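Local coordinates for protein AF_1382 (Archaeoglobus fulgidus, PDB 3OV8) that is functionally uncharacterised but, with its winged helix-turn-helix fold and two-chain assembly, probably acts as a DNA-binding transcriptional regulator, at residues A[57-62]-A[74-79]; A[31-36]-A[67-72]. One frame throughout, in Å; residues are numbered along the deposited sequence.

Contact 1 (A[57-62]-A[74-79]); sequences AKMVEC and TDKGQK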
loop_
_atom_site.group_PDB
_atom_site.type_symbol
_atom_site.label_atom_id
_atom_site.label_comp_id
_atom_site.label_asym_id
_atom_site.label_seq_id
_atom_site.Cartn_x
_atom_site.Cartn_y
_atom_site.Cartn_z
ATOM N N ALA A 57 -15.400 2.247 1.747
ATOM C CA ALA A 57 -14.677 0.980 1.840
ATOM C C ALA A 57 -14.861 0.300 3.202
ATOM O O ALA A 57 -14.204 -0.702 3.499
ATOM C CB ALA A 57 -13.198 1.189 1.543
ATOM N N LYS A 58 -15.747 0.852 4.020
ATOM C CA LYS A 58 -16.031 0.316 5.355
ATOM C C LYS A 58 -14.805 0.245 6.266
ATOM O O LYS A 58 -14.714 -0.644 7.119
ATOM C CB LYS A 58 -16.672 -1.072 5.257
ATOM C CG LYS A 58 -17.796 -1.187 4.237
ATOM C CD LYS A 58 -18.996 -0.338 4.619
ATOM C CE LYS A 58 -20.168 -0.599 3.683
ATOM N NZ LYS A 58 -21.343 0.254 4.018
ATOM N N MET A 59 -13.869 1.174 6.082
ATOM C CA MET A 59 -12.640 1.220 6.879
ATOM C C MET A 59 -12.730 2.264 8.008
ATOM O O MET A 59 -12.015 2.175 9.001
ATOM C CB MET A 59 -11.431 1.549 5.992
ATOM C CG MET A 59 -11.058 0.439 5.017
ATOM S SD MET A 59 -9.881 1.041 3.792
ATOM C CE MET A 59 -8.458 1.438 4.802
ATOM N N VAL A 60 -13.583 3.266 7.828
ATOM C CA VAL A 60 -13.859 4.223 8.900
ATOM C C VAL A 60 -15.346 4.466 8.997
ATOM O O VAL A 60 -16.104 4.148 8.075
ATOM C CB VAL A 60 -13.154 5.596 8.687
ATOM C CG1 VAL A 60 -11.671 5.419 8.480
ATOM C CG2 VAL A 60 -13.794 6.381 7.537
ATOM N N GLU A 61 -15.764 5.002 10.135
ATOM C CA GLU A 61 -17.099 5.536 10.275
ATOM C C GLU A 61 -16.897 6.961 10.760
ATOM O O GLU A 61 -15.932 7.254 11.473
ATOM C CB GLU A 61 -17.917 4.753 11.311
ATOM C CG GLU A 61 -18.166 3.300 10.954
ATOM C CD GLU A 61 -19.012 2.580 11.991
ATOM O OE1 GLU A 61 -19.278 3.164 13.067
ATOM O OE2 GLU A 61 -19.411 1.425 11.727
ATOM N N CYS A 62 -17.768 7.868 10.353
ATOM C CA CYS A 62 -17.699 9.189 10.952
ATOM C C CYS A 62 -19.041 9.641 11.470
ATOM O O CYS A 62 -20.086 9.124 11.075
ATOM C CB CYS A 62 -17.028 10.233 10.047
ATOM S SG CYS A 62 -17.413 10.197 8.299
ATOM N N THR A 74 -13.000 1.326 11.641
ATOM C CA THR A 74 -13.771 0.109 11.857
ATOM C C THR A 74 -12.756 -0.989 12.149
ATOM O O THR A 74 -11.555 -0.779 11.994
ATOM C CB THR A 74 -14.562 -0.270 10.605
ATOM O OG1 THR A 74 -13.648 -0.485 9.515
ATOM C CG2 THR A 74 -15.542 0.862 10.240
ATOM N N ASP A 75 -13.218 -2.156 12.578
ATOM C CA ASP A 75 -12.292 -3.262 12.784
ATOM C C ASP A 75 -11.484 -3.517 11.517
ATOM O O ASP A 75 -10.291 -3.786 11.578
ATOM C CB ASP A 75 -13.029 -4.523 13.235
ATOM C CG ASP A 75 -13.554 -4.406 14.667
ATOM O OD1 ASP A 75 -12.970 -3.624 15.454
ATOM O OD2 ASP A 75 -14.551 -5.089 15.004
ATOM N N LYS A 76 -12.139 -3.398 10.369
ATOM C CA LYS A 76 -11.483 -3.605 9.081
ATOM C C LYS A 76 -10.394 -2.550 8.856
ATOM O O LYS A 76 -9.273 -2.878 8.474
ATOM C CB LYS A 76 -12.519 -3.550 7.960
ATOM C CG LYS A 76 -11.959 -3.696 6.553
ATOM C CD LYS A 76 -13.057 -3.502 5.513
ATOM C CE LYS A 76 -12.580 -3.943 4.142
ATOM N NZ LYS A 76 -13.468 -3.454 3.061
ATOM N N GLY A 77 -10.720 -1.287 9.102
ATOM C CA GLY A 77 -9.745 -0.226 8.912
ATOM C C GLY A 77 -8.569 -0.421 9.855
ATOM O O GLY A 77 -7.420 -0.176 9.499
ATOM N N GLN A 78 -8.860 -0.826 11.083
ATOM C CA GLN A 78 -7.807 -1.049 12.063
ATOM C C GLN A 78 -6.813 -2.130 11.620
ATOM O O GLN A 78 -5.598 -1.943 11.706
ATOM C CB GLN A 78 -8.417 -1.411 13.421
ATOM C CG GLN A 78 -7.401 -1.777 14.454
ATOM C CD GLN A 78 -7.151 -0.650 15.417
ATOM O OE1 GLN A 78 -7.472 0.507 15.129
ATOM N NE2 GLN A 78 -6.591 -0.977 16.580
ATOM N N LYS A 79 -7.323 -3.262 11.149
ATOM C CA LYS A 79 -6.454 -4.356 10.709
ATOM C C LYS A 79 -5.537 -3.903 9.568
ATOM O O LYS A 79 -4.340 -4.210 9.532
ATOM C CB LYS A 79 -7.303 -5.527 10.232
ATOM C CG LYS A 79 -8.103 -6.230 11.321
ATOM C CD LYS A 79 -8.924 -7.370 10.726
ATOM C CE LYS A 79 -9.844 -8.001 11.760
ATOM N NZ LYS A 79 -10.651 -9.111 11.177
#
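T74 and K76, at the start of helix 75-92, grip the carbonyls of A57, K58 and M59 in a polar, partly buried turn-to-helix contact between the end of helix 44-56 and the beginning of the C-terminal helix. T74 uses its hydroxyl twice. OG1 donates to K58 O at 2.6 Å, tilted moderately from the carbonyl plane, and accepts from G77 N at 3.1 Å, the capping bond of an N-cap residue. Its first torsion (chi1 60°) sets OG1 between the backbone N and the carbonyl carbon, where both partners can be met, while CG2 packs against E61 CG, 3.7 Å away. The order of helices and strands is that of a winged helix, in which the turn at 57-59 would lead from the probable recognition helix, 44-56, into the wing hairpin of strands 60-65 and 68-73. Here K58, with positive phi, is the C-prime residue of a Schellman motif, and the carbonyls that follow the helix are taken up by the next helix start. M59 O accepts from T74 N at 2.9 Å, the donor standing above the carbonyl plane, and also meets G77 CA at 3.3 Å in a CA-H...O contact. M59 O lies where a CB on G77 would have to be. K76, its chain extended, runs its CD past K58 O and delivers NZ to A57 O at 2.9 Å; the same ammonium forms a salt bridge with D94 of the second subunit.

Contact 2 (A[31-36]-A[67-72]); sequences VYIQYI and RTKIIR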
loop_
_atom_site.group_PDB
_atom_site.type_symbol
_atom_site.label_atom_id
_atom_site.label_comp_id
_atom_site.label_asym_id
_atom_site.label_seq_id
_atom_site.Cartn_x
_atom_site.Cartn_y
_atom_site.Cartn_z
ATOM N N VAL A 31 -10.719 11.270 17.108
ATOM C CA VAL A 31 -10.026 11.800 15.949
ATOM C C VAL A 31 -10.902 12.797 15.201
ATOM O O VAL A 31 -11.910 12.424 14.601
ATOM C CB VAL A 31 -9.594 10.677 14.979
ATOM C CG1 VAL A 31 -8.696 11.274 13.882
ATOM C CG2 VAL A 31 -8.857 9.582 15.730
ATOM N N TYR A 32 -10.505 14.060 15.225
ATOM C CA TYR A 32 -11.253 15.109 14.550
ATOM C C TYR A 32 -10.710 15.349 13.168
ATOM O O TYR A 32 -9.506 15.332 12.947
ATOM C CB TYR A 32 -11.159 16.407 15.358
ATOM C CG TYR A 32 -11.543 16.210 16.791
ATOM C CD1 TYR A 32 -12.824 15.825 17.128
ATOM C CD2 TYR A 32 -10.620 16.400 17.816
ATOM C CE1 TYR A 32 -13.193 15.652 18.437
ATOM C CE2 TYR A 32 -10.972 16.214 19.129
ATOM C CZ TYR A 32 -12.265 15.845 19.439
ATOM O OH TYR A 32 -12.635 15.657 20.752
ATOM N N ILE A 33 -11.597 15.618 12.218
ATOM C CA ILE A 33 -11.131 15.820 10.858
ATOM C C ILE A 33 -10.151 16.983 10.766
ATOM O O ILE A 33 -9.197 16.923 10.001
ATOM C CB ILE A 33 -12.306 15.986 9.860
ATOM C CG1 ILE A 33 -11.819 15.688 8.435
ATOM C CG2 ILE A 33 -12.941 17.360 10.000
ATOM C CD1 ILE A 33 -12.910 15.202 7.492
ATOM N N GLN A 34 -10.376 18.022 11.569
ATOM C CA GLN A 34 -9.482 19.177 11.632
ATOM C C GLN A 34 -8.089 18.783 12.083
ATOM O O GLN A 34 -7.095 19.311 11.596
ATOM C CB GLN A 34 -10.008 20.213 12.631
ATOM C CG GLN A 34 -11.374 20.736 12.308
ATOM C CD GLN A 34 -12.447 20.143 13.184
ATOM O OE1 GLN A 34 -12.571 18.922 13.306
ATOM N NE2 GLN A 34 -13.238 21.010 13.805
ATOM N N TYR A 35 -8.027 17.871 13.039
ATOM C CA TYR A 35 -6.734 17.412 13.515
ATOM C C TYR A 35 -5.968 16.678 12.407
ATOM O O TYR A 35 -4.765 16.903 12.204
ATOM C CB TYR A 35 -6.892 16.518 14.736
ATOM C CG TYR A 35 -5.616 15.790 15.048
ATOM C CD1 TYR A 35 -4.605 16.399 15.781
ATOM C CD2 TYR A 35 -5.401 14.507 14.568
ATOM C CE1 TYR A 35 -3.418 15.729 16.052
ATOM C CE2 TYR A 35 -4.230 13.844 14.824
ATOM C CZ TYR A 35 -3.239 14.450 15.566
ATOM O OH TYR A 35 -2.072 13.748 15.815
ATOM N N ILE A 36 -6.654 15.796 11.682
ATOM C CA ILE A 36 -5.995 15.072 10.606
ATOM C C ILE A 36 -5.392 16.042 9.603
ATOM O O ILE A 36 -4.262 15.865 9.152
ATOM C CB ILE A 36 -6.971 14.138 9.885
ATOM C CG1 ILE A 36 -7.498 13.070 10.856
ATOM C CG2 ILE A 36 -6.285 13.506 8.674
ATOM C CD1 ILE A 36 -8.732 12.304 10.323
ATOM N N ARG A 67 -20.746 20.732 15.574
ATOM C CA ARG A 67 -20.124 21.101 14.302
ATOM C C ARG A 67 -18.814 20.346 14.031
ATOM O O ARG A 67 -18.087 20.677 13.097
ATOM C CB ARG A 67 -19.884 22.614 14.244
ATOM C CG ARG A 67 -21.161 23.436 14.350
ATOM C CD ARG A 67 -20.958 24.870 13.883
ATOM N NE ARG A 67 -22.227 25.594 13.808
ATOM C CZ ARG A 67 -22.710 26.348 14.786
ATOM N NH1 ARG A 67 -22.025 26.491 15.913
ATOM N NH2 ARG A 67 -23.875 26.963 14.638
ATOM N N THR A 68 -18.520 19.334 14.850
ATOM C CA THR A 68 -17.219 18.658 14.815
ATOM C C THR A 68 -17.319 17.257 14.230
ATOM O O THR A 68 -18.024 16.408 14.774
ATOM C CB THR A 68 -16.647 18.490 16.226
ATOM O OG1 THR A 68 -16.644 19.756 16.900
ATOM C CG2 THR A 68 -15.232 17.925 16.164
ATOM N N LYS A 69 -16.593 17.001 13.148
ATOM C CA LYS A 69 -16.651 15.688 12.511
ATOM C C LYS A 69 -15.653 14.752 13.177
ATOM O O LYS A 69 -14.452 15.040 13.224
ATOM C CB LYS A 69 -16.365 15.794 11.010
ATOM C CG LYS A 69 -16.601 14.493 10.243
ATOM C CD LYS A 69 -16.246 14.659 8.769
ATOM C CE LYS A 69 -16.518 13.394 7.963
ATOM N NZ LYS A 69 -17.971 13.150 7.781
ATOM N N ILE A 70 -16.147 13.634 13.696
ATOM C CA ILE A 70 -15.287 12.670 14.368
ATOM C C ILE A 70 -15.171 11.399 13.521
ATOM O O ILE A 70 -16.162 10.882 13.000
ATOM C CB ILE A 70 -15.826 12.319 15.751
ATOM C CG1 ILE A 70 -15.813 13.564 16.643
ATOM C CG2 ILE A 70 -14.983 11.188 16.377
ATOM C CD1 ILE A 70 -16.380 13.348 18.027
ATOM N N ILE A 71 -13.951 10.907 13.382
ATOM C CA ILE A 71 -13.686 9.752 12.537
ATOM C C ILE A 71 -13.177 8.598 13.391
ATOM O O ILE A 71 -12.317 8.801 14.245
ATOM C CB ILE A 71 -12.629 10.119 11.490
ATOM C CG1 ILE A 71 -13.136 11.286 10.631
ATOM C CG2 ILE A 71 -12.271 8.892 10.620
ATOM C CD1 ILE A 71 -12.236 12.492 10.649
ATOM N N ARG A 72 -13.690 7.393 13.172
ATOM C CA ARG A 72 -13.159 6.233 13.902
ATOM C C ARG A 72 -12.919 5.070 12.950
ATOM O O ARG A 72 -13.704 4.864 12.026
ATOM C CB ARG A 72 -14.103 5.805 15.012
ATOM C CG ARG A 72 -15.331 5.035 14.562
ATOM C CD ARG A 72 -16.075 4.535 15.773
ATOM N NE ARG A 72 -16.059 5.586 16.785
ATOM C CZ ARG A 72 -16.930 6.587 16.823
ATOM N NH1 ARG A 72 -17.898 6.649 15.915
ATOM N NH2 ARG A 72 -16.835 7.520 17.770
HETATM O O HOH W 1 -12.245 8.761 16.979
#
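V31 and Y32 run antiparallel to strand 68-73 as a short, weakly bonded edge, and I33, just beyond, begins a helix that lies against the same strand. Two backbone bonds hold the strand edge: I71 N to V31 O at 2.8 Å, nearly straight, and I33 N to K69 O at 3.1 Å. Between V31 N and I71 O, which are not bonded directly, a water accepts from the first and donates to the second.

Y32 and I70 form a non-hydrogen-bonded pair whose side chains lie side by side and point the same way. With CG of Y32 anti to its own carbonyl carbon (chi1 -52°), the ring's CD1 comes against T68 CG2, 3.3 Å off, and I70 CG1 at 3.8 Å; K69 O lies near the ring plane at its rim. An alanine in place of Y32 would probably leave T68 CG2 and I70 CG1 without the ring beside them, opening a gap beside this strand edge.

Strand 31-32 is the small first strand of the winged-helix sheet, in order 1-3-2, leading directly into helix 33-39, the first helix of the probable helix-turn-helix. On the face away from Y32, I71 reaches beneath that helix. Its CD1, swung out by an unusual second torsion (chi2 122°), lies 3.6 Å from I33 CB and meets I36 CD1 tip to tip at 3.5 Å. I33 lays its CD1 against the aliphatic part of K69, 3.6 Å from CD. V47, W48 and I51 of helix 44-56 pack on I33 too, carrying the apolar layer on into the helical core.

Both contacts involve the three-stranded sheet. Contact 2 adds strand 31-32 to one edge of strand 68-73, while strand 60-65, on the other edge of 68-73, carries the first segment of contact 1. They meet directly: E61 N probably bonds to R72 O at 2.8 Å, and C62 packs by K69 and I70. Each is partly buried, yet the chemistry differs. Contact 2 combines strand pairing with apolar side chains that continue into the helical core, and no other chain of the assembly touches it. Contact 1 depends on carbonyls gripped by a hydroxyl, an amide and an ammonium group, and lies within reach of the second subunit.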